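Side-chain contacts in lactose Operon Repressor (Escherichia coli, PDB 1JYE), which represses transcription of the lactose operon by binding operator DNA, which it releases when a sugar inducer binds: residues I64-S69 and Q78-I83; S93-M98 and L115-S120; Q228-L233 and T258-R263; M242-D247 and L251-A256. The protein carries 1 engineered substitution. One frame throughout, in Å; residues are numbered along the deposited sequence.

Contact 1: I64-S69 and Q78-I83; sequences IGVATS and QIVAAI
The beta-alpha-beta unit of strand 63-68, helix 74-89 and strand 93-98 is knitted together here by Val-66 and Thr-68 of the strand and Val-80 and Ile-83 of the helix. Strand 64-68 and helix 78-83 run almost antiparallel (175°), their axes 10.7 Å apart at closest approach. Val-66 and Ile-83 meet tip to tip, CG2 of Val-66 lying 4.1 Å from CG2 of Ile-83; branched side chains suit this place because they present methyls close to their backbones. CG2 of Val-80 lies 4.5 Å from CG1 of Val-66 and also slants across Thr-68, 3.7 Å from OG1 of that residue, and so packs on a polar atom whose bonding needs are met elsewhere. With OG1 anti to the backbone N (chi1 -180°), Thr-68 sends its hydroxyl to Ser-69 O at 2.8 Å, in the carbonyl plane and on a lone pair, while Asn-125 ND2 hydrogen-bonds to Thr-68 OG1. Threonine thus satisfies polar groups at the strand end with its hydroxyl and still offers CB to the helix. A valine in its place would probably leave Ser-69 O and the Asn-125 amide each without this buried mate. Helix 293-308 adds Ser-300 against Ile-83, and strand 122-125 adds Ile-123. An apolar helix face laid over a parallel sheet, with polar atoms gathered at the strand's C-terminal end, is typical of Rossmann-like alpha/beta domains, such as those of the periplasmic-binding-protein fold.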
loop_
_atom_site.group_PDB
_atom_site.type_symbol
_atom_site.label_atom_id
_atom_site.label_comp_id
_atom_site.label_asym_id
_atom_site.label_seq_id
_atom_site.Cartn_x
_atom_site.Cartn_y
_atom_site.Cartn_z
ATOM N N ILE A 64 10.825 -18.430 10.036
ATOM C CA ILE A 64 10.792 -17.279 10.929
ATOM C C ILE A 64 9.371 -16.736 11.013
ATOM O O ILE A 64 8.541 -16.994 10.138
ATOM C CB ILE A 64 11.748 -16.164 10.459
ATOM C CG1 ILE A 64 11.386 -15.711 9.044
ATOM C CG2 ILE A 64 13.186 -16.669 10.514
ATOM C CD1 ILE A 64 12.292 -14.615 8.505
ATOM N N GLY A 65 9.088 -15.996 12.077
ATOM C CA GLY A 65 7.760 -15.447 12.251
ATOM C C GLY A 65 7.758 -13.935 12.303
ATOM O O GLY A 65 8.695 -13.316 12.807
ATOM N N VAL A 66 6.698 -13.339 11.771
ATOM C CA VAL A 66 6.562 -11.891 11.767
ATOM C C VAL A 66 5.226 -11.486 12.379
ATOM O O VAL A 66 4.171 -11.934 11.928
ATOM C CB VAL A 66 6.619 -11.312 10.330
ATOM C CG1 VAL A 66 6.406 -9.802 10.373
ATOM C CG2 VAL A 66 7.959 -11.637 9.678
ATOM N N ALA A 67 5.277 -10.660 13.420
ATOM C CA ALA A 67 4.066 -10.143 14.052
ATOM C C ALA A 67 4.017 -8.734 13.474
ATOM O O ALA A 67 4.931 -7.939 13.695
ATOM C CB ALA A 67 4.224 -10.101 15.571
ATOM N N THR A 68 2.965 -8.409 12.732
ATOM C CA THR A 68 2.927 -7.099 12.091
ATOM C C THR A 68 1.651 -6.283 12.199
ATOM O O THR A 68 0.557 -6.824 12.366
ATOM C CB THR A 68 3.245 -7.247 10.583
ATOM O OG1 THR A 68 3.209 -5.963 9.949
ATOM C CG2 THR A 68 2.218 -8.161 9.918
ATOM N N SER A 69 1.816 -4.967 12.094
ATOM C CA SER A 69 0.690 -4.048 12.101
ATOM C C SER A 69 -0.030 -4.371 10.795
ATOM O O SER A 69 0.537 -5.027 9.922
ATOM C CB SER A 69 1.175 -2.598 12.067
ATOM O OG SER A 69 1.899 -2.265 13.239
ATOM N N GLN A 78 5.211 -2.346 2.995
ATOM C CA GLN A 78 6.486 -2.210 2.295
ATOM C C GLN A 78 7.570 -2.966 3.058
ATOM O O GLN A 78 8.417 -3.637 2.467
ATOM C CB GLN A 78 6.870 -0.733 2.167
ATOM C CG GLN A 78 5.852 0.109 1.409
ATOM C CD GLN A 78 5.606 -0.395 -0.003
ATOM O OE1 GLN A 78 6.532 -0.503 -0.803
ATOM N NE2 GLN A 78 4.351 -0.703 -0.313
ATOM N N ILE A 79 7.542 -2.856 4.380
ATOM C CA ILE A 79 8.522 -3.543 5.205
ATOM C C ILE A 79 8.384 -5.059 5.089
ATOM O O ILE A 79 9.367 -5.762 4.859
ATOM C CB ILE A 79 8.374 -3.131 6.683
ATOM C CG1 ILE A 79 8.652 -1.632 6.812
ATOM C CG2 ILE A 79 9.309 -3.967 7.560
ATOM C CD1 ILE A 79 8.414 -1.061 8.207
ATOM N N VAL A 80 7.164 -5.563 5.236
ATOM C CA VAL A 80 6.948 -7.003 5.159
ATOM C C VAL A 80 7.278 -7.556 3.774
ATOM O O VAL A 80 7.778 -8.673 3.653
ATOM C CB VAL A 80 5.506 -7.371 5.575
ATOM C CG1 VAL A 80 5.255 -8.858 5.357
ATOM C CG2 VAL A 80 5.300 -7.034 7.050
ATOM N N ALA A 81 7.014 -6.774 2.732
ATOM C CA ALA A 81 7.331 -7.214 1.375
ATOM C C ALA A 81 8.835 -7.463 1.285
ATOM O O ALA A 81 9.283 -8.469 0.740
ATOM C CB ALA A 81 6.916 -6.152 0.364
ATOM N N ALA A 82 9.615 -6.535 1.832
ATOM C CA ALA A 82 11.068 -6.650 1.815
ATOM C C ALA A 82 11.521 -7.836 2.661
ATOM O O ALA A 82 12.483 -8.521 2.319
ATOM C CB ALA A 82 11.698 -5.365 2.331
ATOM N N ILE A 83 10.836 -8.065 3.775
ATOM C CA ILE A 83 11.164 -9.190 4.642
ATOM C C ILE A 83 10.960 -10.496 3.875
ATOM O O ILE A 83 11.830 -11.370 3.866
ATOM C CB ILE A 83 10.267 -9.208 5.901
ATOM C CG1 ILE A 83 10.661 -8.056 6.833
ATOM C CG2 ILE A 83 10.389 -10.554 6.617
ATOM C CD1 ILE A 83 9.768 -7.925 8.050
#

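Contact 2: S93-M98 and L115-S120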
loop_
_atom_site.group_PDB
_atom_site.type_symbol
_atom_site.label_atom_id
_atom_site.label_comp_id
_atom_site.label_asym_id
_atom_site.label_seq_id
_atom_site.Cartn_x
_atom_site.Cartn_y
_atom_site.Cartn_z
ATOM N N SER A 93 11.336 -19.675 5.213
ATOM C CA SER A 93 9.898 -19.520 5.053
ATOM C C SER A 93 9.449 -18.571 6.150
ATOM O O SER A 93 10.115 -18.448 7.179
ATOM C CB SER A 93 9.187 -20.867 5.189
ATOM O OG SER A 93 9.430 -21.664 4.045
ATOM N N VAL A 94 8.318 -17.910 5.938
ATOM C CA VAL A 94 7.831 -16.939 6.908
ATOM C C VAL A 94 6.367 -17.085 7.297
ATOM O O VAL A 94 5.481 -17.110 6.439
ATOM C CB VAL A 94 8.027 -15.502 6.368
ATOM C CG1 VAL A 94 7.677 -14.481 7.442
ATOM C CG2 VAL A 94 9.455 -15.317 5.886
ATOM N N VAL A 95 6.120 -17.182 8.601
ATOM C CA VAL A 95 4.762 -17.262 9.118
ATOM C C VAL A 95 4.446 -15.821 9.506
ATOM O O VAL A 95 5.215 -15.187 10.228
ATOM C CB VAL A 95 4.674 -18.157 10.376
ATOM C CG1 VAL A 95 3.233 -18.210 10.878
ATOM C CG2 VAL A 95 5.178 -19.560 10.054
ATOM N N VAL A 96 3.328 -15.297 9.015
ATOM C CA VAL A 96 2.956 -13.919 9.306
ATOM C C VAL A 96 1.663 -13.827 10.101
ATOM O O VAL A 96 0.646 -14.411 9.722
ATOM C CB VAL A 96 2.784 -13.105 7.999
ATOM C CG1 VAL A 96 2.498 -11.637 8.327
ATOM C CG2 VAL A 96 4.032 -13.233 7.143
ATOM N N SER A 97 1.712 -13.092 11.208
ATOM C CA SER A 97 0.547 -12.897 12.059
ATOM C C SER A 97 0.266 -11.400 12.129
ATOM O O SER A 97 1.147 -10.614 12.488
ATOM C CB SER A 97 0.812 -13.447 13.465
ATOM O OG SER A 97 -0.299 -13.221 14.319
ATOM N N MET A 98 -0.951 -11.004 11.772
ATOM C CA MET A 98 -1.321 -9.594 11.798
ATOM C C MET A 98 -1.997 -9.308 13.133
ATOM O O MET A 98 -3.011 -9.915 13.470
ATOM C CB MET A 98 -2.258 -9.278 10.627
ATOM C CG MET A 98 -2.077 -7.882 10.041
ATOM S SD MET A 98 -2.904 -7.682 8.433
ATOM C CE MET A 98 -4.583 -7.445 8.970
ATOM N N LEU A 115 5.039 -18.766 17.943
ATOM C CA LEU A 115 5.921 -19.716 18.612
ATOM C C LEU A 115 5.343 -21.125 18.520
ATOM O O LEU A 115 6.083 -22.110 18.492
ATOM C CB LEU A 115 6.108 -19.328 20.082
ATOM C CG LEU A 115 6.951 -18.082 20.363
ATOM C CD1 LEU A 115 6.912 -17.767 21.851
ATOM C CD2 LEU A 115 8.386 -18.314 19.896
ATOM N N ALA A 116 4.019 -21.215 18.470
ATOM C CA ALA A 116 3.349 -22.508 18.374
ATOM C C ALA A 116 3.601 -23.143 17.008
ATOM O O ALA A 116 3.416 -24.350 16.828
ATOM C CB ALA A 116 1.855 -22.341 18.609
ATOM N N GLN A 117 4.016 -22.326 16.044
ATOM C CA GLN A 117 4.300 -22.823 14.702
ATOM C C GLN A 117 5.772 -23.206 14.574
ATOM O O GLN A 117 6.259 -23.503 13.485
ATOM C CB GLN A 117 3.936 -21.771 13.651
ATOM C CG GLN A 117 2.446 -21.472 13.561
ATOM C CD GLN A 117 1.612 -22.724 13.345
ATOM O OE1 GLN A 117 1.957 -23.578 12.530
ATOM N NE2 GLN A 117 0.507 -22.833 14.073
ATOM N N ARG A 118 6.473 -23.189 15.705
ATOM C CA ARG A 118 7.887 -23.549 15.768
ATOM C C ARG A 118 8.847 -22.644 14.999
ATOM O O ARG A 118 9.798 -23.125 14.384
ATOM C CB ARG A 118 8.089 -24.996 15.300
ATOM C CG ARG A 118 7.299 -26.036 16.079
ATOM C CD ARG A 118 7.895 -27.422 15.876
ATOM N NE ARG A 118 8.118 -27.718 14.462
ATOM C CZ ARG A 118 8.803 -28.767 14.017
ATOM N NH1 ARG A 118 9.336 -29.627 14.874
ATOM N NH2 ARG A 118 8.958 -28.954 12.712
ATOM N N VAL A 119 8.612 -21.338 15.034
ATOM C CA VAL A 119 9.505 -20.410 14.351
ATOM C C VAL A 119 10.790 -20.323 15.179
ATOM O O VAL A 119 10.749 -20.473 16.402
ATOM C CB VAL A 119 8.872 -19.007 14.229
ATOM C CG1 VAL A 119 7.582 -19.089 13.429
ATOM C CG2 VAL A 119 8.604 -18.429 15.610
ATOM N N SER A 120 11.923 -20.093 14.518
ATOM C CA SER A 120 13.207 -20.005 15.214
ATOM C C SER A 120 13.702 -18.568 15.339
ATOM O O SER A 120 14.820 -18.319 15.796
ATOM C CB SER A 120 14.260 -20.851 14.491
ATOM O OG SER A 120 14.493 -20.384 13.174
#
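In Val-95 the methyl CG1 stands opposite the backbone N (chi1 -180°) and CG2 opposite the carbonyl carbon, so the two branches diverge toward two different residues of 115-120. Val-119 has another valine setting, chi1 -60°, which places its CG1 opposite the carbonyl carbon and lets it reach Val-95. The two side chains pass at a slant, and CG2 of Val-95 lies 4.2 Å from CG1 of Val-119. The other branch of Val-95 meets the aliphatic part of Gln-117, CG1 of Val-95 to CG of Gln-117 being 4.3 Å. One short, forked side chain therefore meets both Gln-117 and Val-119, and valine suits it by being both beta-branched and apolar.

The loop's shape makes these approaches possible. Helix 104-115 gives way to a type I turn from Leu-115 to Arg-118, closed by Arg-118 N to Leu-115 O at 3.0 Å. Arg-118 then takes a left-handed backbone conformation, its side chain leading away from the strand, and the chain turns back to place Val-119 over Val-95. Glutamine fits its position because its CG is apolar enough to lie on Val-95 while its side chain also packs against Ser-93 of the second subunit. Leu-114 and Leu-63 also pack on Val-95. Strand 93-98 is the outermost of its sheet within this chain, and Val-94 and Val-96 make backbone hydrogen bonds to the second subunit. The loop leads the chain on into strand 122-125, beyond strand 63-68, completing the beta-alpha-beta crossover that gives this Rossmann-like fold its 2-1-3 strand order.

Contact 3: Q228-L233 and T258-R263; sequences QTMQML and TESGLR
Met-230, Leu-233 and Ser-260 carry this contact, and since none of them has a ring, amide or carboxylate, there are no faces or edges to stack: a thioether, a methyl and a hydroxyl meet instead. Ser-260 OG sits near both partners from helix 222-234. CD1 of Leu-233 approaches to 3.4 Å of Ser-260 OG and also touches the serine CB at 3.9 Å. From Met-230, whose chain folds at chi2 (-58°) and chi3 (-50°), SD comes to 3.5 Å of Ser-260 OG and CE to 3.8 Å of that oxygen. A flexible methionine can make such a bend, which brings its end closer to the serine than the direction of its first bond would suggest.

Ser-260 OG hydrogen-bonds to Ala-256 O in the last turn of helix 247-259. Serine is small enough for this helix end, where Gly-261 follows with positive phi and forms a Schellman motif, Gly-261 N bonding to Thr-258 O at 3.0 Å; a CB on Gly-261 would collide with the preceding carbonyl. With its hydroxyl already engaged by Ala-256, Ser-260 can lie against sulfur and methyl groups, so the end of helix 247-259 rests on helix 222-234 by van der Waals contact.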
loop_
_atom_site.group_PDB
_atom_site.type_symbol
_atom_site.label_atom_id
_atom_site.label_comp_id
_atom_site.label_asym_id
_atom_site.label_seq_id
_atom_site.Cartn_x
_atom_site.Cartn_y
_atom_site.Cartn_z
ATOM N N GLN A 228 -8.545 16.993 9.240
ATOM C CA GLN A 228 -7.829 17.816 10.210
ATOM C C GLN A 228 -7.412 19.161 9.634
ATOM O O GLN A 228 -7.513 20.197 10.305
ATOM C CB GLN A 228 -6.598 17.069 10.734
ATOM C CG GLN A 228 -6.941 15.862 11.591
ATOM C CD GLN A 228 -7.823 16.231 12.770
ATOM O OE1 GLN A 228 -7.506 17.143 13.531
ATOM N NE2 GLN A 228 -8.935 15.519 12.927
ATOM N N THR A 229 -6.945 19.154 8.391
ATOM C CA THR A 229 -6.513 20.388 7.753
ATOM C C THR A 229 -7.705 21.301 7.473
ATOM O O THR A 229 -7.623 22.512 7.671
ATOM C CB THR A 229 -5.745 20.092 6.453
ATOM O OG1 THR A 229 -4.623 19.254 6.759
ATOM C CG2 THR A 229 -5.239 21.384 5.818
ATOM N N MET A 230 -8.814 20.726 7.016
ATOM C CA MET A 230 -10.002 21.530 6.750
ATOM C C MET A 230 -10.504 22.155 8.047
ATOM O O MET A 230 -10.923 23.312 8.064
ATOM C CB MET A 230 -11.116 20.679 6.134
ATOM C CG MET A 230 -10.945 20.387 4.653
ATOM S SD MET A 230 -10.835 21.886 3.649
ATOM C CE MET A 230 -12.234 22.796 4.234
ATOM N N GLN A 231 -10.459 21.390 9.134
ATOM C CA GLN A 231 -10.922 21.893 10.426
ATOM C C GLN A 231 -10.052 23.049 10.897
ATOM O O GLN A 231 -10.552 24.032 11.449
ATOM C CB GLN A 231 -10.918 20.771 11.468
ATOM C CG GLN A 231 -11.923 19.666 11.167
ATOM C CD GLN A 231 -11.962 18.585 12.230
ATOM O OE1 GLN A 231 -12.610 17.551 12.057
ATOM N NE2 GLN A 231 -11.273 18.818 13.340
ATOM N N MET A 232 -8.748 22.926 10.671
ATOM C CA MET A 232 -7.798 23.965 11.051
ATOM C C MET A 232 -8.073 25.236 10.254
ATOM O O MET A 232 -8.177 26.331 10.816
ATOM C CB MET A 232 -6.369 23.491 10.781
ATOM C CG MET A 232 -5.310 24.551 11.034
ATOM S SD MET A 232 -3.669 23.992 10.560
ATOM C CE MET A 232 -3.795 24.075 8.764
ATOM N N LEU A 233 -8.197 25.085 8.939
ATOM C CA LEU A 233 -8.458 26.219 8.065
ATOM C C LEU A 233 -9.811 26.865 8.352
ATOM O O LEU A 233 -9.929 28.091 8.346
ATOM C CB LEU A 233 -8.392 25.780 6.600
ATOM C CG LEU A 233 -7.026 25.264 6.140
ATOM C CD1 LEU A 233 -7.127 24.759 4.708
ATOM C CD2 LEU A 233 -5.988 26.376 6.243
ATOM N N THR A 258 -5.957 23.034 -1.305
ATOM C CA THR A 258 -6.402 23.357 -2.654
ATOM C C THR A 258 -7.891 23.682 -2.746
ATOM O O THR A 258 -8.275 24.662 -3.383
ATOM C CB THR A 258 -6.080 22.199 -3.618
ATOM O OG1 THR A 258 -4.679 21.905 -3.555
ATOM C CG2 THR A 258 -6.442 22.579 -5.049
ATOM N N GLU A 259 -8.730 22.872 -2.110
ATOM C CA GLU A 259 -10.166 23.106 -2.162
ATOM C C GLU A 259 -10.570 24.343 -1.369
ATOM O O GLU A 259 -11.677 24.860 -1.536
ATOM C CB GLU A 259 -10.929 21.873 -1.668
ATOM C CG GLU A 259 -10.567 20.603 -2.437
ATOM C CD GLU A 259 -11.580 19.482 -2.282
ATOM O OE1 GLU A 259 -12.250 19.409 -1.231
ATOM O OE2 GLU A 259 -11.691 18.657 -3.216
ATOM N N SER A 260 -9.668 24.823 -0.516
ATOM C CA SER A 260 -9.935 26.015 0.283
ATOM C C SER A 260 -9.565 27.265 -0.512
ATOM O O SER A 260 -9.643 28.385 -0.003
ATOM C CB SER A 260 -9.135 25.977 1.587
ATOM O OG SER A 260 -9.604 24.949 2.441
ATOM N N GLY A 261 -9.153 27.063 -1.759
ATOM C CA GLY A 261 -8.785 28.179 -2.612
ATOM C C GLY A 261 -7.355 28.653 -2.450
ATOM O O GLY A 261 -7.018 29.763 -2.861
ATOM N N LEU A 262 -6.509 27.816 -1.855
ATOM C CA LEU A 262 -5.108 28.169 -1.649
ATOM C C LEU A 262 -4.191 27.285 -2.485
ATOM O O LEU A 262 -4.586 26.210 -2.938
ATOM C CB LEU A 262 -4.742 28.039 -0.168
ATOM C CG LEU A 262 -5.519 28.946 0.790
ATOM C CD1 LEU A 262 -5.090 28.661 2.223
ATOM C CD2 LEU A 262 -5.265 30.405 0.436
ATOM N N ARG A 263 -2.963 27.743 -2.684
ATOM C CA ARG A 263 -1.993 26.997 -3.472
ATOM C C ARG A 263 -1.006 26.241 -2.597
ATOM O O ARG A 263 -0.381 26.822 -1.710
ATOM C CB ARG A 263 -1.218 27.948 -4.382
ATOM C CG ARG A 263 -2.069 28.667 -5.415
ATOM C CD ARG A 263 -1.292 29.821 -6.023
ATOM N NE ARG A 263 -0.973 30.831 -5.017
ATOM C CZ ARG A 263 -0.188 31.882 -5.231
ATOM N NH1 ARG A 263 0.367 32.069 -6.421
ATOM N NH2 ARG A 263 0.045 32.747 -4.252
#

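Contact 4: M242-D247 and L251-A256; sequences MLVAND and LGAMRA
Apolar contact joins the strand to the helix at one small residue, Ala-253, whose CB faces the sheet. CE of Met-242 lies 4.3 Å from Ala-253 CB, and CG2 of Val-244 comes to 4.5 Å of the same methyl. Met-242 extends through chi2 and then turns at its last torsion (75°), which swings CE round to the helix. Alternate strand residues thus share a single methyl, and alanine keeps the helix close while the longer methionine spans the wider distance; Thr-229 of helix 222-234 packs on both Ala-253 and Met-242.

Backbone hydrogen bonding links the segments as well. Leu-251 N donates to Asp-247 O at 2.9 Å, the i to i+4 bond of the first turn of helix 247-259, and Leu-251 CB lies 3.7 Å from that carbonyl oxygen. The end of the leucine leads away from the strand and packs on Tyr-282 of the second subunit.

Polar side chains gather where the helix begins. Asn-246 is the N-cap, with OD1 accepting from Met-249 N, while its ND2 bonds to Trp-220 O and to a glycerol that probably came from the crystallisation liquor. Asp-247 directs OD1 to Thr-288 OG1 and OD2 to Thr-276 N. An acid suits this buried place at the helix's N-terminal end, where the helix dipole and these partners would probably stabilise its negative charge. The chemistry is thus divided: methyl packing sets the spacing of helix and sheet, while the amide caps the helix and reaches Trp-220, and the carboxylate ties its start to strand 288-290 and the loop at Thr-276.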
loop_
_atom_site.group_PDB
_atom_site.type_symbol
_atom_site.label_atom_id
_atom_site.label_comp_id
_atom_site.label_asym_id
_atom_site.label_seq_id
_atom_site.Cartn_x
_atom_site.Cartn_y
_atom_site.Cartn_z
ATOM N N MET A 242 3.192 23.372 6.759
ATOM C CA MET A 242 2.718 22.270 7.582
ATOM C C MET A 242 3.689 21.099 7.550
ATOM O O MET A 242 4.208 20.742 6.493
ATOM C CB MET A 242 1.358 21.765 7.078
ATOM C CG MET A 242 0.203 22.744 7.183
ATOM S SD MET A 242 -1.316 22.005 6.524
ATOM C CE MET A 242 -1.765 20.890 7.838
ATOM N N LEU A 243 3.948 20.517 8.719
ATOM C CA LEU A 243 4.784 19.327 8.821
ATOM C C LEU A 243 3.747 18.228 9.038
ATOM O O LEU A 243 2.990 18.269 10.009
ATOM C CB LEU A 243 5.728 19.426 10.027
ATOM C CG LEU A 243 6.942 20.325 9.794
ATOM C CD1 LEU A 243 7.568 20.717 11.132
ATOM C CD2 LEU A 243 7.948 19.604 8.909
ATOM N N VAL A 244 3.689 17.261 8.124
ATOM C CA VAL A 244 2.706 16.181 8.217
ATOM C C VAL A 244 3.389 14.834 8.464
ATOM O O VAL A 244 4.429 14.539 7.875
ATOM C CB VAL A 244 1.847 16.138 6.932
ATOM C CG1 VAL A 244 0.735 15.115 7.076
ATOM C CG2 VAL A 244 1.265 17.525 6.668
ATOM N N ALA A 245 2.783 14.021 9.331
ATOM C CA ALA A 245 3.352 12.744 9.754
ATOM C C ALA A 245 3.608 11.665 8.705
ATOM O O ALA A 245 4.407 10.763 8.942
ATOM C CB ALA A 245 2.528 12.172 10.912
ATOM N N ASN A 246 2.914 11.721 7.577
ATOM C CA ASN A 246 3.200 10.765 6.511
ATOM C C ASN A 246 2.684 11.308 5.196
ATOM O O ASN A 246 1.948 12.293 5.170
ATOM C CB ASN A 246 2.683 9.343 6.844
ATOM C CG ASN A 246 1.194 9.153 6.601
ATOM O OD1 ASN A 246 0.433 10.105 6.492
ATOM N ND2 ASN A 246 0.774 7.886 6.541
ATOM N N ASP A 247 3.101 10.698 4.095
ATOM C CA ASP A 247 2.704 11.191 2.789
ATOM C C ASP A 247 1.212 11.116 2.501
ATOM O O ASP A 247 0.664 12.007 1.859
ATOM C CB ASP A 247 3.496 10.467 1.697
ATOM C CG ASP A 247 4.977 10.802 1.734
ATOM O OD1 ASP A 247 5.350 11.808 2.384
ATOM O OD2 ASP A 247 5.772 10.072 1.107
ATOM N N LEU A 251 -1.221 14.127 1.525
ATOM C CA LEU A 251 -2.059 14.186 0.331
ATOM C C LEU A 251 -3.404 14.798 0.718
ATOM O O LEU A 251 -3.945 15.650 0.005
ATOM C CB LEU A 251 -2.281 12.778 -0.232
ATOM C CG LEU A 251 -3.252 12.665 -1.417
ATOM C CD1 LEU A 251 -2.624 13.275 -2.663
ATOM C CD2 LEU A 251 -3.580 11.199 -1.657
ATOM N N GLY A 252 -3.937 14.349 1.850
ATOM C CA GLY A 252 -5.206 14.859 2.331
ATOM C C GLY A 252 -5.113 16.341 2.645
ATOM O O GLY A 252 -6.010 17.109 2.315
ATOM N N ALA A 253 -4.021 16.743 3.288
ATOM C CA ALA A 253 -3.814 18.147 3.633
ATOM C C ALA A 253 -3.747 18.986 2.366
ATOM O O ALA A 253 -4.331 20.065 2.289
ATOM C CB ALA A 253 -2.521 18.306 4.432
ATOM N N MET A 254 -3.027 18.484 1.370
ATOM C CA MET A 254 -2.883 19.190 0.105
ATOM C C MET A 254 -4.241 19.387 -0.559
ATOM O O MET A 254 -4.512 20.442 -1.136
ATOM C CB MET A 254 -1.937 18.415 -0.812
ATOM C CG MET A 254 -0.482 18.478 -0.361
ATOM S SD MET A 254 0.577 17.303 -1.220
ATOM C CE MET A 254 0.378 17.861 -2.913
ATOM N N ARG A 255 -5.099 18.377 -0.476
ATOM C CA ARG A 255 -6.427 18.499 -1.061
ATOM C C ARG A 255 -7.224 19.565 -0.308
ATOM O O ARG A 255 -7.911 20.380 -0.919
ATOM C CB ARG A 255 -7.186 17.170 -1.005
ATOM C CG ARG A 255 -8.609 17.306 -1.529
ATOM C CD ARG A 255 -9.449 16.051 -1.355
ATOM N NE ARG A 255 -10.866 16.402 -1.441
ATOM C CZ ARG A 255 -11.839 15.777 -0.788
ATOM N NH1 ARG A 255 -11.567 14.748 0.001
ATOM N NH2 ARG A 255 -13.089 16.213 -0.894
ATOM N N ALA A 256 -7.122 19.563 1.017
ATOM C CA ALA A 256 -7.845 20.540 1.830
ATOM C C ALA A 256 -7.397 21.953 1.469
ATOM O O ALA A 256 -8.218 22.850 1.277
ATOM C CB ALA A 256 -7.600 20.274 3.316
#

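Overall arrangement
The four contacts form two pairs, on opposite sides of the chain's centre. Contacts 1 and 2, centres 11 Å apart, share one parallel sheet, where strands 63-68 and 93-98 are neighbours; Val-66 CG2 packs on Val-94 CG1 at 3.6 Å. Contacts 3 and 4, 10 Å apart between centres, share helix 247-259, and contact 4 is nested within the loop that contact 3 closes; Met-230 CG meets Ala-256 CB at 3.6 Å. Between the pairs, contacts 1 and 4 come nearest, at about 10 Å between closest atoms, and the glycerol lies beside contact 4, consistent with the effector cleft of periplasmic-binding-protein folds. All four contacts touch the second subunit.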